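Local atomic coordinates of putative NADPH:quinone reductase (Bacillus thuringiensis, PDB entry 3GMS), a protein that probably reduces quinones with NADPH as hydride donor, as a member of the medium-chain dehydrogenase/reductase superfamily. Residues I8-F13 against N64-E69; F231-N236 against A259-N264. All blocks are in the same frame, centred on the assembly; numbering follows the deposited sequence.

Contact 1: residues I8-F13 against N64-E69; sequences IQFHKF and NIPGYE
Phe10 and Asn64 face each other as an antiparallel hydrogen-bonded pair, a single bridge between strand 4-10 and an irregular loop. Phe10 N gives its hydrogen to Asn64 O at 3.1 Å, and Asn64 N returns the bond to Phe10 O at the same length. The two side chains run alongside each other in the same direction, ring and amide planes turned 68° apart, with Asn64 CB 3.6 Å from Phe10 CZ. Phe10 holds its CG between its own N and carbonyl carbon (chi1 53°), and this brings the ring to Pro66 CG, which sits near the ring plane at its edge, 3.9 Å from Phe10 CE2.

Two residues back, Ile8 O is buried without any hydrogen-bond partner in the model. Its nearest neighbours across the contact are carbons: Ile65 CG2 at 3.2 Å, Pro66 CD at 3.3 Å, and Ile65 CA in a CA-H...O contact. Gln9 makes a similar contact, its CA 3.4 Å from Asn64 O, so Asn64 O takes the Phe10 N-H bond and a weaker C-H contact.

Farther out, Glu23 on strand 20-26 takes hydrogen bonds from both Gln9 NE2 and His11 NE2, while Ile8 and Pro66 each bond through their backbones to Trp99 and pack on Leu20. The bridge thus ties the N-terminal two-stranded antiparallel sheet to the loop leading into strand 71-77, part of the GroES-like family region characteristic of alcohol dehydrogenases.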
ATOM      1  N   ILE A   8      -1.433  -2.405  20.476  1.00 23.14           N
ATOM      2  CA  ILE A   8      -0.350  -3.334  20.179  1.00 22.90           C
ATOM      3  C   ILE A   8       0.930  -2.507  20.053  1.00 23.27           C
ATOM      4  O   ILE A   8       0.947  -1.502  19.343  1.00 23.66           O
ATOM      5  CB  ILE A   8      -0.588  -4.093  18.835  1.00 21.53           C
ATOM      6  CG1 ILE A   8      -1.948  -4.804  18.832  1.00 24.09           C
ATOM      7  CG2 ILE A   8       0.547  -5.049  18.567  1.00 22.29           C
ATOM      8  CD1 ILE A   8      -2.181  -5.728  20.021  1.00 24.49           C
ATOM      9  N   GLN A   9       1.995  -2.935  20.733  1.00 23.51           N
ATOM     10  CA  GLN A   9       3.253  -2.216  20.802  1.00 25.67           C
ATOM     11  C   GLN A   9       4.412  -3.209  20.701  1.00 25.87           C
ATOM     12  O   GLN A   9       4.238  -4.377  21.076  1.00 25.71           O
ATOM     13  CB  GLN A   9       3.302  -1.526  22.181  1.00 27.11           C
ATOM     14  CG  GLN A   9       4.391  -0.582  22.369  1.00 31.73           C
ATOM     15  CD  GLN A   9       3.977   0.614  23.214  1.00 31.22           C
ATOM     16  OE1 GLN A   9       3.861   1.715  22.698  1.00 36.51           O
ATOM     17  NE2 GLN A   9       3.786   0.408  24.512  1.00 33.33           N
ATOM     18  N   PHE A  10       5.551  -2.767  20.167  1.00 25.88           N
ATOM     19  CA  PHE A  10       6.820  -3.493  20.293  1.00 26.64           C
ATOM     20  C   PHE A  10       7.859  -2.554  20.860  1.00 27.86           C
ATOM     21  O   PHE A  10       7.896  -1.375  20.517  1.00 27.23           O
ATOM     22  CB  PHE A  10       7.328  -4.102  18.976  1.00 26.56           C
ATOM     23  CG  PHE A  10       7.428  -3.114  17.821  1.00 28.28           C
ATOM     24  CD1 PHE A  10       8.662  -2.646  17.403  1.00 28.37           C
ATOM     25  CD2 PHE A  10       6.278  -2.704  17.134  1.00 26.63           C
ATOM     26  CE1 PHE A  10       8.765  -1.739  16.336  1.00 26.80           C
ATOM     27  CE2 PHE A  10       6.364  -1.796  16.072  1.00 27.90           C
ATOM     28  CZ  PHE A  10       7.604  -1.328  15.662  1.00 25.21           C
ATOM     29  N   HIS A  11       8.694  -3.104  21.728  1.00 27.75           N
ATOM     30  CA  HIS A  11       9.710  -2.317  22.451  1.00 28.70           C
ATOM     31  C   HIS A  11      11.096  -2.545  21.865  1.00 27.52           C
ATOM     32  O   HIS A  11      12.003  -1.771  22.136  1.00 28.75           O
ATOM     33  CB  HIS A  11       9.690  -2.659  23.941  1.00 28.86           C
ATOM     34  CG  HIS A  11       8.395  -2.346  24.610  1.00 29.31           C
ATOM     35  ND1 HIS A  11       8.205  -1.219  25.381  1.00 29.96           N
ATOM     36  CD2 HIS A  11       7.220  -3.015  24.624  1.00 30.13           C
ATOM     37  CE1 HIS A  11       6.963  -1.201  25.828  1.00 30.85           C
ATOM     38  NE2 HIS A  11       6.347  -2.286  25.392  1.00 30.89           N
ATOM     39  N   LYS A  12      11.236  -3.587  21.047  1.00 27.15           N
ATOM     40  CA  LYS A  12      12.456  -3.842  20.309  1.00 27.78           C
ATOM     41  C   LYS A  12      12.076  -4.265  18.899  1.00 28.05           C
ATOM     42  O   LYS A  12      10.959  -4.774  18.673  1.00 27.63           O
ATOM     43  CB  LYS A  12      13.270  -4.992  20.962  1.00 27.20           C
ATOM     44  CG  LYS A  12      13.623  -4.786  22.416  1.00 28.01           C
ATOM     45  CD  LYS A  12      14.692  -5.835  22.770  1.00 30.26           C
ATOM     46  CE  LYS A  12      15.241  -5.624  24.176  1.00 27.78           C
ATOM     47  NZ  LYS A  12      14.270  -6.036  25.235  1.00 25.39           N
ATOM     48  N   PHE A  13      12.986  -4.062  17.952  1.00 27.52           N
ATOM     49  CA  PHE A  13      12.792  -4.600  16.619  1.00 28.32           C
ATOM     50  C   PHE A  13      13.074  -6.101  16.660  1.00 29.25           C
ATOM     51  O   PHE A  13      13.818  -6.577  17.529  1.00 29.75           O
ATOM     52  CB  PHE A  13      13.717  -3.917  15.599  1.00 27.33           C
ATOM     53  CG  PHE A  13      13.502  -2.425  15.463  1.00 28.88           C
ATOM     54  CD1 PHE A  13      12.270  -1.903  15.041  1.00 28.46           C
ATOM     55  CD2 PHE A  13      14.563  -1.538  15.713  1.00 31.14           C
ATOM     56  CE1 PHE A  13      12.085  -0.511  14.899  1.00 27.27           C
ATOM     57  CE2 PHE A  13      14.392  -0.145  15.572  1.00 32.92           C
ATOM     58  CZ  PHE A  13      13.152   0.363  15.156  1.00 31.18           C
ATOM     59  N   ASN A  64       6.915   1.364  19.590  1.00 26.79           N
ATOM     60  CA  ASN A  64       6.107   1.884  18.495  1.00 25.69           C
ATOM     61  C   ASN A  64       4.833   1.072  18.345  1.00 25.14           C
ATOM     62  O   ASN A  64       4.824  -0.132  18.656  1.00 25.26           O
ATOM     63  CB  ASN A  64       6.932   1.807  17.208  1.00 26.54           C
ATOM     64  CG  ASN A  64       6.128   2.180  15.979  1.00 29.03           C
ATOM     65  OD1 ASN A  64       5.667   1.302  15.215  1.00 28.77           O
ATOM     66  ND2 ASN A  64       5.902   3.488  15.807  1.00 30.67           N
ATOM     67  N   ILE A  65       3.772   1.724  17.863  1.00 22.32           N
ATOM     68  CA  ILE A  65       2.488   1.036  17.579  1.00 22.96           C
ATOM     69  C   ILE A  65       2.417   0.783  16.068  1.00 21.66           C
ATOM     70  O   ILE A  65       2.487   1.729  15.305  1.00 21.64           O
ATOM     71  CB  ILE A  65       1.271   1.847  18.049  1.00 22.97           C
ATOM     72  CG1 ILE A  65       1.343   2.066  19.571  1.00 26.63           C
ATOM     73  CG2 ILE A  65      -0.031   1.097  17.735  1.00 23.01           C
ATOM     74  CD1 ILE A  65       0.404   3.160  20.097  1.00 28.52           C
ATOM     75  N   PRO A  66       2.325  -0.487  15.627  1.00 21.80           N
ATOM     76  CA  PRO A  66       2.319  -0.644  14.165  1.00 21.81           C
ATOM     77  C   PRO A  66       0.983  -0.257  13.484  1.00 21.19           C
ATOM     78  O   PRO A  66      -0.038  -0.077  14.152  1.00 20.34           O
ATOM     79  CB  PRO A  66       2.501  -2.147  13.940  1.00 21.13           C
ATOM     80  CG  PRO A  66       2.650  -2.773  15.257  1.00 24.43           C
ATOM     81  CD  PRO A  66       2.353  -1.784  16.341  1.00 22.40           C
ATOM     82  N   GLY A  67       0.998  -0.241  12.151  1.00 20.98           N
ATOM     83  CA  GLY A  67      -0.228  -0.003  11.385  1.00 20.66           C
ATOM     84  C   GLY A  67      -0.323   1.379  10.761  1.00 19.42           C
ATOM     85  O   GLY A  67      -0.291   2.418  11.435  1.00 20.07           O
ATOM     86  N   TYR A  68      -0.438   1.387   9.447  1.00 20.10           N
ATOM     87  CA  TYR A  68      -0.533   2.661   8.710  1.00 18.47           C
ATOM     88  C   TYR A  68      -1.920   2.997   8.290  1.00 19.25           C
ATOM     89  O   TYR A  68      -2.177   4.150   7.864  1.00 18.84           O
ATOM     90  CB  TYR A  68       0.386   2.687   7.468  1.00 19.23           C
ATOM     91  CG  TYR A  68       1.822   2.811   7.847  1.00 21.80           C
ATOM     92  CD1 TYR A  68       2.354   4.035   8.241  1.00 27.19           C
ATOM     93  CD2 TYR A  68       2.636   1.686   7.913  1.00 23.93           C
ATOM     94  CE1 TYR A  68       3.692   4.170   8.603  1.00 28.63           C
ATOM     95  CE2 TYR A  68       3.999   1.810   8.268  1.00 26.00           C
ATOM     96  CZ  TYR A  68       4.503   3.044   8.619  1.00 29.00           C
ATOM     97  OH  TYR A  68       5.818   3.189   9.006  1.00 30.10           O
ATOM     98  N   GLU A  69      -2.826   2.032   8.310  1.00 19.59           N
ATOM     99  CA  GLU A  69      -4.173   2.367   7.829  1.00 19.78           C
ATOM    100  C   GLU A  69      -5.322   1.656   8.561  1.00 19.58           C
ATOM    101  O   GLU A  69      -5.100   0.806   9.436  1.00 18.76           O
ATOM    102  CB  GLU A  69      -4.275   2.247   6.301  1.00 21.29           C
ATOM    103  CG  GLU A  69      -4.286   0.864   5.778  1.00 23.43           C
ATOM    104  CD  GLU A  69      -4.499   0.804   4.259  1.00 26.37           C
ATOM    105  OE1 GLU A  69      -3.763   0.044   3.646  1.00 26.07           O
ATOM    106  OE2 GLU A  69      -5.408   1.465   3.683  1.00 25.04           O
TER

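Contact 2: residues F231-N236 against A259-N264; sequences FSLRPN and AKVHAN
A chi1 of -86° carries the ring of Phe231 across to Ala259, whose methyl sits over the centre of one face in a CH-pi contact, Ala259 CB 3.7 Å from the centroid of the Phe231 ring. Two backbone torsions do the rest: Lys260 and Asn236 both have positive phi (61° and 69°), and each segment turns there as it heads into its next strand. The turns meet in one direct bond, Asn236 N to Lys260 O at 2.8 Å.

Beside that bond a water donates to two carbonyls at once, Leu233 O at 2.8 Å and Ala259 O at 2.7 Å, and so bridges the two segments where their backbones do not pair. Val261 CG1 packs 3.8 Å from Leu233 CB and against Arg234 O. The His262 ring lies near Asn236, His262 CE1 4.0 Å from Asn236 CB, the imidazole and amide planes not far from parallel.

Arg234 points its CB away and forms a salt bridge with Asp215; Leu233 packs on Phe239 and Val261 on Ile255. The segments follow helices 223-231 and 252-257, the first by way of short strand 233-234, and lead into the adjacent parallel strands 237-241 and 262-265, the helix-to-strand joints of successive beta-alpha units in a Rossmann fold.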
ATOM      1  N   PHE A 231      16.010  -3.525 -17.744  1.00 26.25           N
ATOM      2  CA  PHE A 231      16.512  -3.786 -19.099  1.00 27.27           C
ATOM      3  C   PHE A 231      15.441  -4.096 -20.131  1.00 27.46           C
ATOM      4  O   PHE A 231      15.727  -4.123 -21.351  1.00 28.54           O
ATOM      5  CB  PHE A 231      17.565  -4.885 -19.043  1.00 27.37           C
ATOM      6  CG  PHE A 231      18.946  -4.370 -18.732  1.00 31.57           C
ATOM      7  CD1 PHE A 231      19.298  -4.033 -17.426  1.00 36.19           C
ATOM      8  CD2 PHE A 231      19.899  -4.229 -19.750  1.00 36.64           C
ATOM      9  CE1 PHE A 231      20.592  -3.562 -17.112  1.00 38.90           C
ATOM     10  CE2 PHE A 231      21.198  -3.752 -19.465  1.00 38.82           C
ATOM     11  CZ  PHE A 231      21.546  -3.410 -18.141  1.00 39.52           C
ATOM     12  N   SER A 232      14.205  -4.339 -19.694  1.00 26.11           N
ATOM     13  CA  SER A 232      13.116  -4.547 -20.646  1.00 24.81           C
ATOM     14  C   SER A 232      12.445  -3.246 -21.062  1.00 24.38           C
ATOM     15  O   SER A 232      11.446  -3.242 -21.776  1.00 26.05           O
ATOM     16  CB  SER A 232      12.086  -5.550 -20.108  1.00 24.26           C
ATOM     17  OG  SER A 232      12.709  -6.747 -19.688  1.00 24.72           O
ATOM     18  N   LEU A 233      12.986  -2.123 -20.615  1.00 23.98           N
ATOM     19  CA  LEU A 233      12.458  -0.826 -21.059  1.00 23.97           C
ATOM     20  C   LEU A 233      13.189  -0.262 -22.261  1.00 25.42           C
ATOM     21  O   LEU A 233      14.379  -0.513 -22.429  1.00 27.24           O
ATOM     22  CB  LEU A 233      12.597   0.210 -19.935  1.00 24.87           C
ATOM     23  CG  LEU A 233      11.868  -0.255 -18.687  1.00 22.79           C
ATOM     24  CD1 LEU A 233      12.180   0.727 -17.559  1.00 26.21           C
ATOM     25  CD2 LEU A 233      10.398  -0.350 -18.972  1.00 25.00           C
ATOM     26  N   ARG A 234      12.489   0.560 -23.030  1.00 25.62           N
ATOM     27  CA  ARG A 234      13.097   1.325 -24.108  1.00 26.96           C
ATOM     28  C   ARG A 234      14.130   2.293 -23.520  1.00 27.70           C
ATOM     29  O   ARG A 234      14.040   2.654 -22.326  1.00 25.39           O
ATOM     30  CB  ARG A 234      12.030   2.075 -24.905  1.00 26.91           C
ATOM     31  CG  ARG A 234      11.274   3.190 -24.156  1.00 27.41           C
ATOM     32  CD  ARG A 234      10.298   3.861 -25.080  1.00 29.97           C
ATOM     33  NE  ARG A 234       9.438   4.829 -24.396  1.00 34.26           N
ATOM     34  CZ  ARG A 234       9.817   6.027 -23.934  1.00 36.23           C
ATOM     35  NH1 ARG A 234      11.074   6.438 -24.054  1.00 35.86           N
ATOM     36  NH2 ARG A 234       8.924   6.817 -23.335  1.00 36.34           N
ATOM     37  N   PRO A 235      15.129   2.697 -24.338  1.00 27.73           N
ATOM     38  CA  PRO A 235      16.009   3.785 -23.912  1.00 28.02           C
ATOM     39  C   PRO A 235      15.175   4.989 -23.548  1.00 27.52           C
ATOM     40  O   PRO A 235      14.192   5.276 -24.223  1.00 28.00           O
ATOM     41  CB  PRO A 235      16.828   4.102 -25.185  1.00 29.13           C
ATOM     42  CG  PRO A 235      16.754   2.880 -26.013  1.00 28.22           C
ATOM     43  CD  PRO A 235      15.508   2.142 -25.657  1.00 27.97           C
ATOM     44  N   ASN A 236      15.550   5.668 -22.467  1.00 28.77           N
ATOM     45  CA  ASN A 236      14.800   6.809 -21.939  1.00 29.53           C
ATOM     46  C   ASN A 236      13.450   6.455 -21.324  1.00 29.01           C
ATOM     47  O   ASN A 236      12.632   7.354 -21.061  1.00 29.33           O
ATOM     48  CB  ASN A 236      14.674   7.935 -22.969  1.00 30.40           C
ATOM     49  CG  ASN A 236      16.035   8.338 -23.531  1.00 33.81           C
ATOM     50  OD1 ASN A 236      16.194   8.513 -24.736  1.00 39.59           O
ATOM     51  ND2 ASN A 236      17.034   8.418 -22.657  1.00 34.67           N
ATOM     52  N   ALA A 259      21.558   0.232 -19.937  1.00 41.07           N
ATOM     53  CA  ALA A 259      20.187   0.186 -20.459  1.00 39.27           C
ATOM     54  C   ALA A 259      19.639   1.560 -20.867  1.00 38.31           C
ATOM     55  O   ALA A 259      18.617   1.639 -21.549  1.00 37.87           O
ATOM     56  CB  ALA A 259      19.250  -0.522 -19.483  1.00 39.22           C
ATOM     57  N   LYS A 260      20.327   2.637 -20.468  1.00 37.08           N
ATOM     58  CA  LYS A 260      19.932   4.018 -20.845  1.00 36.68           C
ATOM     59  C   LYS A 260      18.543   4.441 -20.347  1.00 35.38           C
ATOM     60  O   LYS A 260      17.846   5.192 -21.024  1.00 34.68           O
ATOM     61  CB  LYS A 260      20.018   4.263 -22.374  1.00 38.05           C
ATOM     62  CG  LYS A 260      21.394   4.613 -22.953  1.00 41.48           C
ATOM     63  CD  LYS A 260      22.335   3.396 -22.938  1.00 46.09           C
ATOM     64  CE  LYS A 260      23.504   3.546 -23.916  1.00 47.52           C
ATOM     65  NZ  LYS A 260      24.734   2.960 -23.316  1.00 48.42           N
ATOM     66  N   VAL A 261      18.151   3.966 -19.165  1.00 34.36           N
ATOM     67  CA  VAL A 261      16.823   4.302 -18.629  1.00 33.44           C
ATOM     68  C   VAL A 261      16.954   5.253 -17.461  1.00 33.35           C
ATOM     69  O   VAL A 261      18.012   5.288 -16.827  1.00 34.22           O
ATOM     70  CB  VAL A 261      15.992   3.054 -18.204  1.00 33.85           C
ATOM     71  CG1 VAL A 261      15.929   2.004 -19.324  1.00 32.68           C
ATOM     72  CG2 VAL A 261      16.490   2.454 -16.966  1.00 34.50           C
ATOM     73  N   HIS A 262      15.909   6.038 -17.219  1.00 32.80           N
ATOM     74  CA  HIS A 262      15.815   6.913 -16.022  1.00 33.01           C
ATOM     75  C   HIS A 262      15.314   6.075 -14.862  1.00 31.14           C
ATOM     76  O   HIS A 262      14.343   5.356 -15.027  1.00 31.13           O
ATOM     77  CB  HIS A 262      14.825   8.050 -16.244  1.00 34.13           C
ATOM     78  CG  HIS A 262      15.082   8.839 -17.485  1.00 39.33           C
ATOM     79  ND1 HIS A 262      14.133   9.001 -18.474  1.00 42.55           N
ATOM     80  CD2 HIS A 262      16.189   9.496 -17.915  1.00 42.77           C
ATOM     81  CE1 HIS A 262      14.634   9.744 -19.447  1.00 43.15           C
ATOM     82  NE2 HIS A 262      15.883  10.049 -19.138  1.00 43.81           N
ATOM     83  N   ALA A 263      15.970   6.146 -13.705  1.00 29.33           N
ATOM     84  CA  ALA A 263      15.565   5.339 -12.551  1.00 28.14           C
ATOM     85  C   ALA A 263      15.341   6.176 -11.288  1.00 27.61           C
ATOM     86  O   ALA A 263      16.099   7.105 -11.025  1.00 28.32           O
ATOM     87  CB  ALA A 263      16.568   4.235 -12.292  1.00 29.20           C
ATOM     88  N   ASN A 264      14.265   5.872 -10.567  1.00 26.28           N
ATOM     89  CA  ASN A 264      13.910   6.558  -9.316  1.00 26.44           C
ATOM     90  C   ASN A 264      13.357   5.583  -8.314  1.00 25.46           C
ATOM     91  O   ASN A 264      12.993   4.431  -8.650  1.00 24.64           O
ATOM     92  CB  ASN A 264      12.849   7.635  -9.545  1.00 25.79           C
ATOM     93  CG  ASN A 264      13.380   8.806 -10.322  1.00 29.43           C
ATOM     94  OD1 ASN A 264      13.155   8.918 -11.530  1.00 29.77           O
ATOM     95  ND2 ASN A 264      14.135   9.665  -9.651  1.00 25.66           N
TER
HETATM   96  O   HOH W   1      17.043   0.073 -23.150  1.00 33.02           O

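In the fold
The two contacts lie on opposite sides of the chain's centre, their own centres 38 Å apart and their nearest atoms about 19 Å apart. They come in series, contact 1 closing well before contact 2 opens, and share no sheet. Contact 1 joins the N-terminal two-stranded sheet of 4-10 and 20-26 to a loop of the GroES-like part; contact 2 lies at the edge of the six-stranded parallel sheet, with 259-264 running into its outermost strand 262-265. Each lies in a different half of the two-domain architecture of medium-chain dehydrogenases, in which the nucleotide typically binds to the Rossmann half and the active site lies in the cleft between the halves.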